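Local atomic coordinates of LP04448p (Drosophila melanogaster, PDB entry 4QMH), a protein that probably promotes microtubule polymerization as the XMAP215-family protein Mini spindles, represented here by its fourth TOG domain. Residues 18-26 with 37-45; 202-211 with 230-241. All coordinates share one frame; numbering follows the deposited sequence.

Contact 1: residues 18-26 with 37-45; sequences ITEALLKEM and GLTKLQAII
Helix 20-26, the first helix of this all-helical TOG domain, packs against the middle of helix 31-48 through Leu22, Glu25 and Met26, which meet Gly37, Leu38, Lys40, Leu41 and Ile44. The two helical segments run roughly antiparallel, their directions 133° apart, and draw together where CA of Met26 lies 4.6 Å from CA of Gly37. Such closeness depends on the missing side chain of Gly37: a beta carbon there would collide with Met26 CG, which instead rests 3.9 Å from Gly37 C. Beyond CG the methionine runs straight and then bends at its last torsion (chi3 59°), bringing CE to within 3.9 Å of Leu38 CD2, with the two side chains crossing nearly at right angles. Leu22 divides its methyls. CD1 sits 3.5 Å from Gly37 O and also touches the beta carbon of Lys40, whereas CD2 meets Ile44 CD1 tip to tip at 4.0 Å. Just ahead of the helix, Ile18 brings its CD1 to Leu41 CD1, 4.1 Å away, and Thr19 caps the first turn by accepting from Leu22 N through OG1. Leu58 and Leu62 of helix 58-66 and Ile80 of helix 71-88 also touch Leu41, joining this pairing to the next layer. Across the outer edge, the carboxylate at the end of the extended Glu25 side chain receives the ammonium of Lys40, whose chain turns in only at its end (chi4 71°). NZ binds OE1 at 3.0 Å on its syn lone pair and makes a weaker bond to OE2 at 3.3 Å. The Glu25 side chain also touches Thr33 and Glu36 of helix 31-48. The chemistry is thus divided between a buried apolar seam, shaped by a glycine, and a salt bridge that closes its more exposed side.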
ATOM      1  N   ILE A  18     -17.761 -18.106  -0.964  1.00 11.16           N
ATOM      2  CA  ILE A  18     -16.341 -18.309  -1.232  1.00 10.01           C
ATOM      3  C   ILE A  18     -16.003 -19.775  -0.970  1.00 15.29           C
ATOM      4  O   ILE A  18     -15.404 -20.128   0.046  1.00 14.48           O
ATOM      5  CB  ILE A  18     -15.444 -17.386  -0.395  1.00 13.89           C
ATOM      6  CG1 ILE A  18     -15.950 -15.941  -0.460  1.00 13.30           C
ATOM      7  CG2 ILE A  18     -14.002 -17.470  -0.876  1.00 12.34           C
ATOM      8  CD1 ILE A  18     -16.069 -15.399  -1.865  1.00 12.40           C
ATOM      9  N   THR A  19     -16.386 -20.622  -1.914  1.00 10.28           N
ATOM     10  CA  THR A  19     -16.278 -22.064  -1.743  1.00 10.67           C
ATOM     11  C   THR A  19     -14.876 -22.574  -2.055  1.00 12.69           C
ATOM     12  O   THR A  19     -14.070 -21.886  -2.679  1.00 13.65           O
ATOM     13  CB  THR A  19     -17.245 -22.774  -2.679  1.00 15.97           C
ATOM     14  OG1 THR A  19     -16.892 -22.460  -4.033  1.00 14.67           O
ATOM     15  CG2 THR A  19     -18.688 -22.335  -2.405  1.00 13.05           C
ATOM     16  N   GLU A  20     -14.580 -23.795  -1.624  1.00 14.73           N
ATOM     17  CA  GLU A  20     -13.306 -24.401  -1.975  1.00 13.14           C
ATOM     18  C   GLU A  20     -13.163 -24.483  -3.491  1.00 16.91           C
ATOM     19  O   GLU A  20     -12.061 -24.313  -4.032  1.00 15.68           O
ATOM     20  CB  GLU A  20     -13.199 -25.803  -1.376  1.00 17.66           C
ATOM     21  CG  GLU A  20     -13.103 -25.824   0.139  1.00 25.14           C
ATOM     22  CD  GLU A  20     -11.756 -25.358   0.647  1.00 41.32           C
ATOM     23  OE1 GLU A  20     -10.800 -25.326  -0.155  1.00 43.63           O
ATOM     24  OE2 GLU A  20     -11.653 -25.023   1.846  1.00 49.86           O
ATOM     25  N   ALA A  21     -14.275 -24.750  -4.172  1.00 12.90           N
ATOM     26  CA  ALA A  21     -14.250 -24.885  -5.629  1.00 18.64           C
ATOM     27  C   ALA A  21     -13.876 -23.567  -6.298  1.00 15.06           C
ATOM     28  O   ALA A  21     -13.089 -23.549  -7.248  1.00 14.51           O
ATOM     29  CB  ALA A  21     -15.590 -25.387  -6.155  1.00 17.28           C
ATOM     30  N   LEU A  22     -14.458 -22.473  -5.815  1.00 12.82           N
ATOM     31  CA  LEU A  22     -14.141 -21.158  -6.364  1.00 10.48           C
ATOM     32  C   LEU A  22     -12.662 -20.847  -6.146  1.00 12.05           C
ATOM     33  O   LEU A  22     -11.978 -20.416  -7.063  1.00 10.72           O
ATOM     34  CB  LEU A  22     -15.014 -20.072  -5.737  1.00 11.70           C
ATOM     35  CG  LEU A  22     -14.638 -18.645  -6.136  1.00 10.71           C
ATOM     36  CD1 LEU A  22     -14.855 -18.424  -7.636  1.00 13.63           C
ATOM     37  CD2 LEU A  22     -15.444 -17.655  -5.320  1.00 11.91           C
ATOM     38  N   LEU A  23     -12.160 -21.082  -4.935  1.00 10.65           N
ATOM     39  CA  LEU A  23     -10.753 -20.817  -4.660  1.00 11.40           C
ATOM     40  C   LEU A  23      -9.829 -21.689  -5.503  1.00  9.72           C
ATOM     41  O   LEU A  23      -8.783 -21.244  -5.967  1.00 14.42           O
ATOM     42  CB  LEU A  23     -10.447 -20.991  -3.174  1.00 13.91           C
ATOM     43  CG  LEU A  23     -11.209 -20.024  -2.271  1.00 11.75           C
ATOM     44  CD1 LEU A  23     -10.871 -20.298  -0.802  1.00 15.72           C
ATOM     45  CD2 LEU A  23     -10.900 -18.572  -2.639  1.00 15.98           C
ATOM     46  N   LYS A  24     -10.224 -22.939  -5.709  1.00 11.92           N
ATOM     47  CA  LYS A  24      -9.444 -23.831  -6.548  1.00 12.66           C
ATOM     48  C   LYS A  24      -9.408 -23.349  -7.998  1.00 13.13           C
ATOM     49  O   LYS A  24      -8.357 -23.387  -8.642  1.00 18.41           O
ATOM     50  CB  LYS A  24     -10.011 -25.245  -6.474  1.00 15.92           C
ATOM     51  CG  LYS A  24      -9.228 -26.260  -7.298  1.00 21.73           C
ATOM     52  CD  LYS A  24      -9.775 -27.662  -7.078  1.00 22.89           C
ATOM     53  CE  LYS A  24      -9.365 -28.598  -8.211  1.00 30.19           C
ATOM     54  NZ  LYS A  24     -10.011 -29.942  -8.072  1.00 39.79           N
ATOM     55  N   GLU A  25     -10.550 -22.889  -8.507  1.00 12.68           N
ATOM     56  CA  GLU A  25     -10.593 -22.350  -9.870  1.00 12.09           C
ATOM     57  C   GLU A  25      -9.705 -21.112  -9.985  1.00 12.48           C
ATOM     58  O   GLU A  25      -8.948 -20.962 -10.945  1.00 13.69           O
ATOM     59  CB  GLU A  25     -12.021 -22.003 -10.295  1.00 15.06           C
ATOM     60  CG  GLU A  25     -12.107 -21.657 -11.774  1.00 16.65           C
ATOM     61  CD  GLU A  25     -13.530 -21.550 -12.274  1.00 21.51           C
ATOM     62  OE1 GLU A  25     -14.379 -21.007 -11.544  1.00 24.08           O
ATOM     63  OE2 GLU A  25     -13.792 -22.012 -13.403  1.00 29.73           O
ATOM     64  N   MET A  26      -9.793 -20.235  -8.990  1.00  9.48           N
ATOM     65  CA  MET A  26      -8.984 -19.016  -8.960  1.00  7.44           C
ATOM     66  C   MET A  26      -7.478 -19.288  -8.970  1.00 10.42           C
ATOM     67  O   MET A  26      -6.697 -18.440  -9.409  1.00 10.04           O
ATOM     68  CB  MET A  26      -9.344 -18.161  -7.733  1.00 11.02           C
ATOM     69  CG  MET A  26     -10.690 -17.463  -7.838  1.00 10.08           C
ATOM     70  SD  MET A  26     -11.146 -16.623  -6.312  1.00 14.13           S
ATOM     71  CE  MET A  26      -9.764 -15.497  -6.123  1.00 11.66           C
ATOM     72  N   GLY A  37     -12.515 -17.831 -12.583  1.00 10.60           N
ATOM     73  CA  GLY A  37     -12.766 -17.729 -11.159  1.00  9.36           C
ATOM     74  C   GLY A  37     -13.008 -16.294 -10.753  1.00  7.84           C
ATOM     75  O   GLY A  37     -13.945 -15.993 -10.013  1.00  9.75           O
ATOM     76  N   LEU A  38     -12.150 -15.396 -11.224  1.00  8.58           N
ATOM     77  CA  LEU A  38     -12.330 -13.983 -10.914  1.00  8.83           C
ATOM     78  C   LEU A  38     -13.638 -13.463 -11.504  1.00  7.81           C
ATOM     79  O   LEU A  38     -14.288 -12.615 -10.903  1.00 10.96           O
ATOM     80  CB  LEU A  38     -11.146 -13.162 -11.421  1.00 10.03           C
ATOM     81  CG  LEU A  38      -9.802 -13.520 -10.787  1.00 11.02           C
ATOM     82  CD1 LEU A  38      -8.689 -12.686 -11.424  1.00 11.12           C
ATOM     83  CD2 LEU A  38      -9.850 -13.311  -9.297  1.00 12.45           C
ATOM     84  N   THR A  39     -14.035 -13.987 -12.662  1.00 10.66           N
ATOM     85  CA  THR A  39     -15.296 -13.562 -13.273  1.00 13.57           C
ATOM     86  C   THR A  39     -16.467 -13.905 -12.365  1.00 11.74           C
ATOM     87  O   THR A  39     -17.372 -13.087 -12.169  1.00 12.53           O
ATOM     88  CB  THR A  39     -15.503 -14.178 -14.661  1.00 13.66           C
ATOM     89  OG1 THR A  39     -14.563 -13.599 -15.568  1.00 16.57           O
ATOM     90  CG2 THR A  39     -16.912 -13.891 -15.177  1.00 16.63           C
ATOM     91  N   LYS A  40     -16.441 -15.106 -11.799  1.00  8.37           N
ATOM     92  CA  LYS A  40     -17.492 -15.530 -10.874  1.00  8.38           C
ATOM     93  C   LYS A  40     -17.477 -14.666  -9.616  1.00 11.48           C
ATOM     94  O   LYS A  40     -18.531 -14.279  -9.113  1.00 12.97           O
ATOM     95  CB  LYS A  40     -17.326 -17.000 -10.488  1.00  8.68           C
ATOM     96  CG  LYS A  40     -17.590 -17.994 -11.631  1.00 10.53           C
ATOM     97  CD  LYS A  40     -17.418 -19.424 -11.131  1.00 16.24           C
ATOM     98  CE  LYS A  40     -17.767 -20.446 -12.194  1.00 19.12           C
ATOM     99  NZ  LYS A  40     -16.767 -20.494 -13.286  1.00 16.80           N
ATOM    100  N   LEU A  41     -16.272 -14.370  -9.125  1.00 10.76           N
ATOM    101  CA  LEU A  41     -16.095 -13.556  -7.928  1.00  9.49           C
ATOM    102  C   LEU A  41     -16.667 -12.156  -8.113  1.00  7.55           C
ATOM    103  O   LEU A  41     -17.340 -11.625  -7.232  1.00  8.78           O
ATOM    104  CB  LEU A  41     -14.605 -13.462  -7.568  1.00  6.14           C
ATOM    105  CG  LEU A  41     -14.349 -12.569  -6.354  1.00  7.79           C
ATOM    106  CD1 LEU A  41     -15.070 -13.094  -5.125  1.00 13.19           C
ATOM    107  CD2 LEU A  41     -12.872 -12.458  -6.095  1.00  7.85           C
ATOM    108  N   GLN A  42     -16.410 -11.566  -9.275  1.00  9.73           N
ATOM    109  CA  GLN A  42     -16.884 -10.224  -9.572  1.00  9.65           C
ATOM    110  C   GLN A  42     -18.405 -10.184  -9.512  1.00 11.02           C
ATOM    111  O   GLN A  42     -18.984  -9.235  -8.994  1.00 12.65           O
ATOM    112  CB  GLN A  42     -16.393  -9.791 -10.948  1.00 13.26           C
ATOM    113  CG  GLN A  42     -16.566  -8.302 -11.233  1.00 27.06           C
ATOM    114  CD  GLN A  42     -17.989  -7.906 -11.593  1.00 33.58           C
ATOM    115  OE1 GLN A  42     -18.382  -6.749 -11.421  1.00 29.76           O
ATOM    116  NE2 GLN A  42     -18.762  -8.856 -12.121  1.00 24.85           N
ATOM    117  N   ALA A  43     -19.043 -11.236 -10.026  1.00 10.71           N
ATOM    118  CA  ALA A  43     -20.501 -11.312 -10.055  1.00 13.01           C
ATOM    119  C   ALA A  43     -21.081 -11.483  -8.648  1.00 14.17           C
ATOM    120  O   ALA A  43     -22.150 -10.939  -8.334  1.00 13.42           O
ATOM    121  CB  ALA A  43     -20.971 -12.426 -10.995  1.00 12.44           C
ATOM    122  N   ILE A  44     -20.379 -12.243  -7.809  1.00 12.44           N
ATOM    123  CA  ILE A  44     -20.796 -12.455  -6.424  1.00 11.21           C
ATOM    124  C   ILE A  44     -20.808 -11.127  -5.679  1.00 10.75           C
ATOM    125  O   ILE A  44     -21.778 -10.799  -4.986  1.00 11.45           O
ATOM    126  CB  ILE A  44     -19.862 -13.444  -5.677  1.00  7.57           C
ATOM    127  CG1 ILE A  44     -20.102 -14.883  -6.139  1.00 13.42           C
ATOM    128  CG2 ILE A  44     -20.101 -13.356  -4.179  1.00  9.94           C
ATOM    129  CD1 ILE A  44     -18.987 -15.831  -5.754  1.00 13.54           C
ATOM    130  N   ILE A  45     -19.731 -10.356  -5.834  1.00  9.90           N
ATOM    131  CA  ILE A  45     -19.645  -9.054  -5.182  1.00  7.89           C
ATOM    132  C   ILE A  45     -20.691  -8.075  -5.731  1.00 11.53           C
ATOM    133  O   ILE A  45     -21.381  -7.401  -4.963  1.00 11.35           O
ATOM    134  CB  ILE A  45     -18.220  -8.446  -5.283  1.00  7.72           C
ATOM    135  CG1 ILE A  45     -17.205  -9.394  -4.642  1.00  9.65           C
ATOM    136  CG2 ILE A  45     -18.200  -7.073  -4.615  1.00  8.76           C
ATOM    137  CD1 ILE A  45     -15.769  -9.115  -5.037  1.00 11.29           C
TER

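Contact 2: residues 202-211 with 230-241; sequences VLGIMIHLGF and LAALEKARPNLP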
ATOM      1  N   VAL A 202      10.582  14.207   3.043  1.00  8.11           N
ATOM      2  CA  VAL A 202      11.272  14.519   4.294  1.00  7.64           C
ATOM      3  C   VAL A 202      10.349  15.229   5.283  1.00  9.51           C
ATOM      4  O   VAL A 202      10.273  14.845   6.458  1.00 10.53           O
ATOM      5  CB  VAL A 202      12.533  15.370   4.055  1.00  9.17           C
ATOM      6  CG1 VAL A 202      13.120  15.850   5.389  1.00 11.20           C
ATOM      7  CG2 VAL A 202      13.582  14.555   3.296  1.00 11.31           C
ATOM      8  N   LEU A 203       9.624  16.242   4.806  1.00 10.64           N
ATOM      9  CA  LEU A 203       8.750  17.010   5.689  1.00 10.08           C
ATOM     10  C   LEU A 203       7.665  16.132   6.295  1.00 11.53           C
ATOM     11  O   LEU A 203       7.402  16.192   7.498  1.00 10.19           O
ATOM     12  CB  LEU A 203       8.126  18.200   4.951  1.00 12.05           C
ATOM     13  CG  LEU A 203       7.147  19.026   5.787  1.00 12.74           C
ATOM     14  CD1 LEU A 203       7.859  19.632   6.995  1.00 11.67           C
ATOM     15  CD2 LEU A 203       6.504  20.112   4.926  1.00 17.53           C
ATOM     16  N   GLY A 204       7.028  15.318   5.463  1.00 11.19           N
ATOM     17  CA  GLY A 204       6.011  14.402   5.945  1.00 12.18           C
ATOM     18  C   GLY A 204       6.495  13.466   7.036  1.00 11.05           C
ATOM     19  O   GLY A 204       5.799  13.255   8.019  1.00 12.30           O
ATOM     20  N   ILE A 205       7.668  12.862   6.844  1.00  9.82           N
ATOM     21  CA  ILE A 205       8.273  12.013   7.867  1.00 11.77           C
ATOM     22  C   ILE A 205       8.524  12.816   9.137  1.00 11.87           C
ATOM     23  O   ILE A 205       8.192  12.383  10.242  1.00 10.84           O
ATOM     24  CB  ILE A 205       9.615  11.401   7.374  1.00 10.69           C
ATOM     25  CG1 ILE A 205       9.394  10.557   6.105  1.00 20.67           C
ATOM     26  CG2 ILE A 205      10.298  10.604   8.488  1.00 12.79           C
ATOM     27  CD1 ILE A 205       8.807   9.193   6.353  1.00 20.20           C
ATOM     28  N   MET A 206       9.097  14.004   8.986  1.00  7.74           N
ATOM     29  CA  MET A 206       9.415  14.821  10.156  1.00  8.91           C
ATOM     30  C   MET A 206       8.181  15.283  10.926  1.00 13.24           C
ATOM     31  O   MET A 206       8.249  15.478  12.136  1.00 11.88           O
ATOM     32  CB  MET A 206      10.245  16.031   9.743  1.00 11.17           C
ATOM     33  CG  MET A 206      10.916  16.723  10.920  1.00  9.93           C
ATOM     34  SD  MET A 206      11.923  18.105  10.392  1.00 12.18           S
ATOM     35  CE  MET A 206      13.300  17.232   9.654  1.00  9.24           C
ATOM     36  N   ILE A 207       7.065  15.480  10.231  1.00 10.98           N
ATOM     37  CA  ILE A 207       5.830  15.869  10.904  1.00 12.75           C
ATOM     38  C   ILE A 207       5.450  14.827  11.958  1.00 14.63           C
ATOM     39  O   ILE A 207       4.897  15.165  13.010  1.00 17.33           O
ATOM     40  CB  ILE A 207       4.683  16.088   9.897  1.00 12.33           C
ATOM     41  CG1 ILE A 207       4.833  17.456   9.237  1.00 12.23           C
ATOM     42  CG2 ILE A 207       3.317  15.938  10.570  1.00 13.64           C
ATOM     43  CD1 ILE A 207       3.933  17.652   8.038  1.00 16.70           C
ATOM     44  N   HIS A 208       5.789  13.569  11.697  1.00 12.06           N
ATOM     45  CA  HIS A 208       5.481  12.487  12.630  1.00 11.79           C
ATOM     46  C   HIS A 208       6.594  12.140  13.619  1.00 17.34           C
ATOM     47  O   HIS A 208       6.315  11.740  14.746  1.00 18.60           O
ATOM     48  CB  HIS A 208       5.021  11.243  11.858  1.00 12.87           C
ATOM     49  CG  HIS A 208       3.720  11.446  11.154  1.00 12.85           C
ATOM     50  ND1 HIS A 208       2.507  11.160  11.743  1.00 15.07           N
ATOM     51  CD2 HIS A 208       3.434  11.966   9.937  1.00 13.47           C
ATOM     52  CE1 HIS A 208       1.531  11.475  10.911  1.00 16.30           C
ATOM     53  NE2 HIS A 208       2.068  11.958   9.803  1.00 14.22           N
ATOM     54  N   LEU A 209       7.851  12.294  13.213  1.00 13.00           N
ATOM     55  CA  LEU A 209       8.960  11.930  14.094  1.00 11.62           C
ATOM     56  C   LEU A 209       9.584  13.127  14.797  1.00 14.02           C
ATOM     57  O   LEU A 209      10.107  12.997  15.910  1.00 15.82           O
ATOM     58  CB  LEU A 209      10.047  11.182  13.320  1.00 12.28           C
ATOM     59  CG  LEU A 209       9.626   9.829  12.758  1.00  9.81           C
ATOM     60  CD1 LEU A 209      10.852   9.087  12.189  1.00 12.40           C
ATOM     61  CD2 LEU A 209       8.918   8.996  13.823  1.00 14.05           C
ATOM     62  N   GLY A 210       9.546  14.286  14.148  1.00 11.73           N
ATOM     63  CA  GLY A 210      10.237  15.463  14.654  1.00 15.27           C
ATOM     64  C   GLY A 210      11.715  15.530  14.286  1.00 14.61           C
ATOM     65  O   GLY A 210      12.348  14.509  14.012  1.00 14.53           O
ATOM     66  N   PHE A 211      12.270  16.740  14.289  1.00 14.65           N
ATOM     67  CA  PHE A 211      13.665  16.958  13.919  1.00 12.92           C
ATOM     68  C   PHE A 211      14.664  16.198  14.792  1.00 12.02           C
ATOM     69  O   PHE A 211      15.567  15.539  14.280  1.00 15.54           O
ATOM     70  CB  PHE A 211      14.001  18.452  13.957  1.00 14.64           C
ATOM     71  CG  PHE A 211      15.430  18.755  13.610  1.00 14.29           C
ATOM     72  CD1 PHE A 211      15.816  18.910  12.286  1.00 15.21           C
ATOM     73  CD2 PHE A 211      16.391  18.875  14.599  1.00 14.60           C
ATOM     74  CE1 PHE A 211      17.129  19.182  11.955  1.00 22.29           C
ATOM     75  CE2 PHE A 211      17.714  19.147  14.276  1.00 15.90           C
ATOM     76  CZ  PHE A 211      18.084  19.300  12.951  1.00 24.00           C
ATOM     77  N   LEU A 230      21.664  15.915   6.502  1.00 14.04           N
ATOM     78  CA  LEU A 230      21.438  16.961   7.492  1.00 10.68           C
ATOM     79  C   LEU A 230      20.872  18.211   6.817  1.00 12.00           C
ATOM     80  O   LEU A 230      19.959  18.854   7.347  1.00 11.61           O
ATOM     81  CB  LEU A 230      22.716  17.286   8.260  1.00 10.44           C
ATOM     82  CG  LEU A 230      22.552  18.392   9.304  1.00 10.16           C
ATOM     83  CD1 LEU A 230      21.482  18.023  10.326  1.00 13.36           C
ATOM     84  CD2 LEU A 230      23.884  18.666   9.966  1.00 16.05           C
ATOM     85  N   ALA A 231      21.389  18.538   5.640  1.00 11.33           N
ATOM     86  CA  ALA A 231      20.873  19.687   4.898  1.00 14.48           C
ATOM     87  C   ALA A 231      19.382  19.538   4.631  1.00 11.47           C
ATOM     88  O   ALA A 231      18.625  20.497   4.775  1.00 12.74           O
ATOM     89  CB  ALA A 231      21.640  19.873   3.587  1.00 15.25           C
ATOM     90  N   ALA A 232      18.963  18.334   4.243  1.00 12.12           N
ATOM     91  CA  ALA A 232      17.547  18.044   4.002  1.00  9.69           C
ATOM     92  C   ALA A 232      16.709  18.197   5.270  1.00  9.46           C
ATOM     93  O   ALA A 232      15.611  18.749   5.239  1.00 11.33           O
ATOM     94  CB  ALA A 232      17.385  16.645   3.425  1.00 11.11           C
ATOM     95  N   LEU A 233      17.223  17.712   6.393  1.00 11.69           N
ATOM     96  CA  LEU A 233      16.502  17.851   7.652  1.00 10.45           C
ATOM     97  C   LEU A 233      16.370  19.328   7.997  1.00 12.97           C
ATOM     98  O   LEU A 233      15.311  19.777   8.437  1.00 12.55           O
ATOM     99  CB  LEU A 233      17.197  17.088   8.786  1.00 10.24           C
ATOM    100  CG  LEU A 233      17.412  15.582   8.615  1.00  8.71           C
ATOM    101  CD1 LEU A 233      18.093  15.018   9.863  1.00 12.42           C
ATOM    102  CD2 LEU A 233      16.102  14.882   8.365  1.00 10.98           C
ATOM    103  N   GLU A 234      17.439  20.090   7.780  1.00  9.16           N
ATOM    104  CA  GLU A 234      17.413  21.508   8.141  1.00 12.36           C
ATOM    105  C   GLU A 234      16.499  22.304   7.213  1.00 12.77           C
ATOM    106  O   GLU A 234      15.872  23.284   7.639  1.00 16.28           O
ATOM    107  CB  GLU A 234      18.827  22.091   8.160  1.00 15.96           C
ATOM    108  CG  GLU A 234      19.645  21.594   9.335  1.00 12.05           C
ATOM    109  CD  GLU A 234      21.111  21.988   9.273  1.00 27.84           C
ATOM    110  OE1 GLU A 234      21.638  22.197   8.160  1.00 23.89           O
ATOM    111  OE2 GLU A 234      21.742  22.074  10.348  1.00 34.36           O
ATOM    112  N   LYS A 235      16.417  21.876   5.956  1.00 12.99           N
ATOM    113  CA  LYS A 235      15.553  22.537   4.979  1.00 13.14           C
ATOM    114  C   LYS A 235      14.065  22.348   5.317  1.00 17.39           C
ATOM    115  O   LYS A 235      13.257  23.251   5.104  1.00 15.59           O
ATOM    116  CB  LYS A 235      15.864  22.052   3.562  1.00 19.61           C
ATOM    117  CG  LYS A 235      15.088  22.770   2.473  1.00 24.87           C
ATOM    118  CD  LYS A 235      15.451  22.225   1.104  1.00 26.79           C
ATOM    119  CE  LYS A 235      14.732  22.978  -0.012  1.00 34.31           C
ATOM    120  NZ  LYS A 235      15.117  22.469  -1.362  1.00 36.11           N
ATOM    121  N   ALA A 236      13.720  21.184   5.868  1.00 13.43           N
ATOM    122  CA  ALA A 236      12.322  20.840   6.158  1.00 12.92           C
ATOM    123  C   ALA A 236      11.826  21.439   7.468  1.00 18.91           C
ATOM    124  O   ALA A 236      10.655  21.810   7.599  1.00 15.08           O
ATOM    125  CB  ALA A 236      12.149  19.327   6.188  1.00 13.26           C
ATOM    126  N   ARG A 237      12.721  21.519   8.442  1.00 17.65           N
ATOM    127  CA  ARG A 237      12.363  21.930   9.790  1.00 21.81           C
ATOM    128  C   ARG A 237      11.529  23.221   9.893  1.00 21.07           C
ATOM    129  O   ARG A 237      10.533  23.259  10.616  1.00 17.75           O
ATOM    130  CB  ARG A 237      13.630  22.061  10.623  1.00 26.10           C
ATOM    131  CG  ARG A 237      13.387  22.180  12.083  1.00 26.27           C
ATOM    132  CD  ARG A 237      14.679  22.566  12.748  1.00 28.88           C
ATOM    133  NE  ARG A 237      14.629  22.377  14.186  1.00 40.42           N
ATOM    134  CZ  ARG A 237      15.693  22.475  14.967  1.00 36.07           C
ATOM    135  NH1 ARG A 237      16.872  22.753  14.431  1.00 37.49           N
ATOM    136  NH2 ARG A 237      15.575  22.292  16.274  1.00 40.80           N
ATOM    137  N   PRO A 238      11.941  24.286   9.191  1.00 20.65           N
ATOM    138  CA  PRO A 238      11.188  25.538   9.333  1.00 16.98           C
ATOM    139  C   PRO A 238       9.775  25.450   8.744  1.00 24.43           C
ATOM    140  O   PRO A 238       8.966  26.356   8.950  1.00 26.05           O
ATOM    141  CB  PRO A 238      12.041  26.555   8.567  1.00 22.26           C
ATOM    142  CG  PRO A 238      12.893  25.745   7.649  1.00 24.81           C
ATOM    143  CD  PRO A 238      13.138  24.448   8.347  1.00 19.43           C
ATOM    144  N   ASN A 239       9.479  24.363   8.040  1.00 22.92           N
ATOM    145  CA  ASN A 239       8.157  24.178   7.437  1.00 23.98           C
ATOM    146  C   ASN A 239       7.236  23.274   8.242  1.00 22.20           C
ATOM    147  O   ASN A 239       6.107  22.986   7.830  1.00 24.62           O
ATOM    148  CB  ASN A 239       8.295  23.676   6.005  1.00 22.84           C
ATOM    149  CG  ASN A 239       8.826  24.746   5.082  1.00 30.37           C
ATOM    150  OD1 ASN A 239       8.253  25.833   4.994  1.00 34.74           O
ATOM    151  ND2 ASN A 239       9.945  24.467   4.424  1.00 28.96           N
ATOM    152  N   LEU A 240       7.717  22.823   9.391  1.00 16.53           N
ATOM    153  CA  LEU A 240       6.892  22.027  10.284  1.00 16.00           C
ATOM    154  C   LEU A 240       5.766  22.882  10.858  1.00 21.42           C
ATOM    155  O   LEU A 240       5.923  24.091  11.030  1.00 24.91           O
ATOM    156  CB  LEU A 240       7.730  21.469  11.432  1.00 17.22           C
ATOM    157  CG  LEU A 240       8.729  20.353  11.135  1.00 14.72           C
ATOM    158  CD1 LEU A 240       9.577  20.096  12.370  1.00 13.58           C
ATOM    159  CD2 LEU A 240       8.004  19.093  10.715  1.00 16.05           C
ATOM    160  N   PRO A 241       4.625  22.254  11.168  1.00 23.41           N
ATOM    161  CA  PRO A 241       3.529  22.975  11.826  1.00 31.22           C
ATOM    162  C   PRO A 241       3.989  23.573  13.150  1.00 38.31           C
ATOM    163  O   PRO A 241       4.765  22.920  13.848  1.00 39.28           O
ATOM    164  CB  PRO A 241       2.497  21.875  12.084  1.00 31.87           C
ATOM    165  CG  PRO A 241       2.788  20.842  11.066  1.00 27.58           C
ATOM    166  CD  PRO A 241       4.274  20.855  10.879  1.00 26.16           C
TER
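A helix-on-helix packing contact, finished by a cation-pi stack between Arg237 and Phe211, closes the C-terminal end of the TOG domain, a fold built of HEAT-like helical repeats. Segments 202-209 and 230-236, on helix 192-209 and helix 226-236, cross steeply, at -73°, and the chain beyond the second helix folds back so that Leu240 and Pro241 also cover the first. At the crossing, the small side chain of Ala236 lets the backbones approach, its CB lying 3.7 Å from Val202 CG1, while Leu203 CD1 lies 3.6 Å from Ala236 O. Met206 fills the centre. Its chain is bent at the last torsion (chi3 -73°), which carries CE to 3.5 Å from Leu233 O and leaves SD facing Leu240 CD1 at 3.7 Å; the methionine and Leu240 cross at about a right angle. Farther along, Ile207 CG1 reaches CD of Pro241, the last residue of the chain. Met214 of helix 211-221 touches both Met206 and Leu233, tying in the helix between the two segments. Gly210, with positive phi, ends helix 192-209, and Phe211 directly after it turns its side chain toward helix 226-236. There the ring edge faces Glu234 N, and CE1 lies 3.8 Å from Leu233 CB. An alanine in place of Phe211 is likely to leave the Arg237 guanidinium without its stacking surface, freer to turn, and to take away the packing of CE1 against Leu233 CB. Arg237 itself runs extended from CG to NE across one face of the ring, so that CD makes a CH-pi contact and the guanidinium lies flat, its plane only 3° from that of the ring. CZ stands 4.0 Å from the centroid of the Phe211 ring, and NH1 lies over the rim, 3.7 Å from Phe211 CE2.

How the contacts relate
Contacts 1 and 2 occupy opposite ends of one elongated helical domain. Their centres are 47 Å apart and their nearest atoms about 31 Å, so neither touches the other, and they lie on opposite sides of the chain's centre, 24 and 23 Å from it. Along the chain, contact 1 is complete before contact 2 begins, with helices 58-66 to 173-186 lying between them. Each joins the terminal elements of the domain to a longer neighbouring helix: 18-26 at the start, and 230-241 at the finish. No active site or ligand is involved in either, so the two are related only as structural packing at the two ends of the domain.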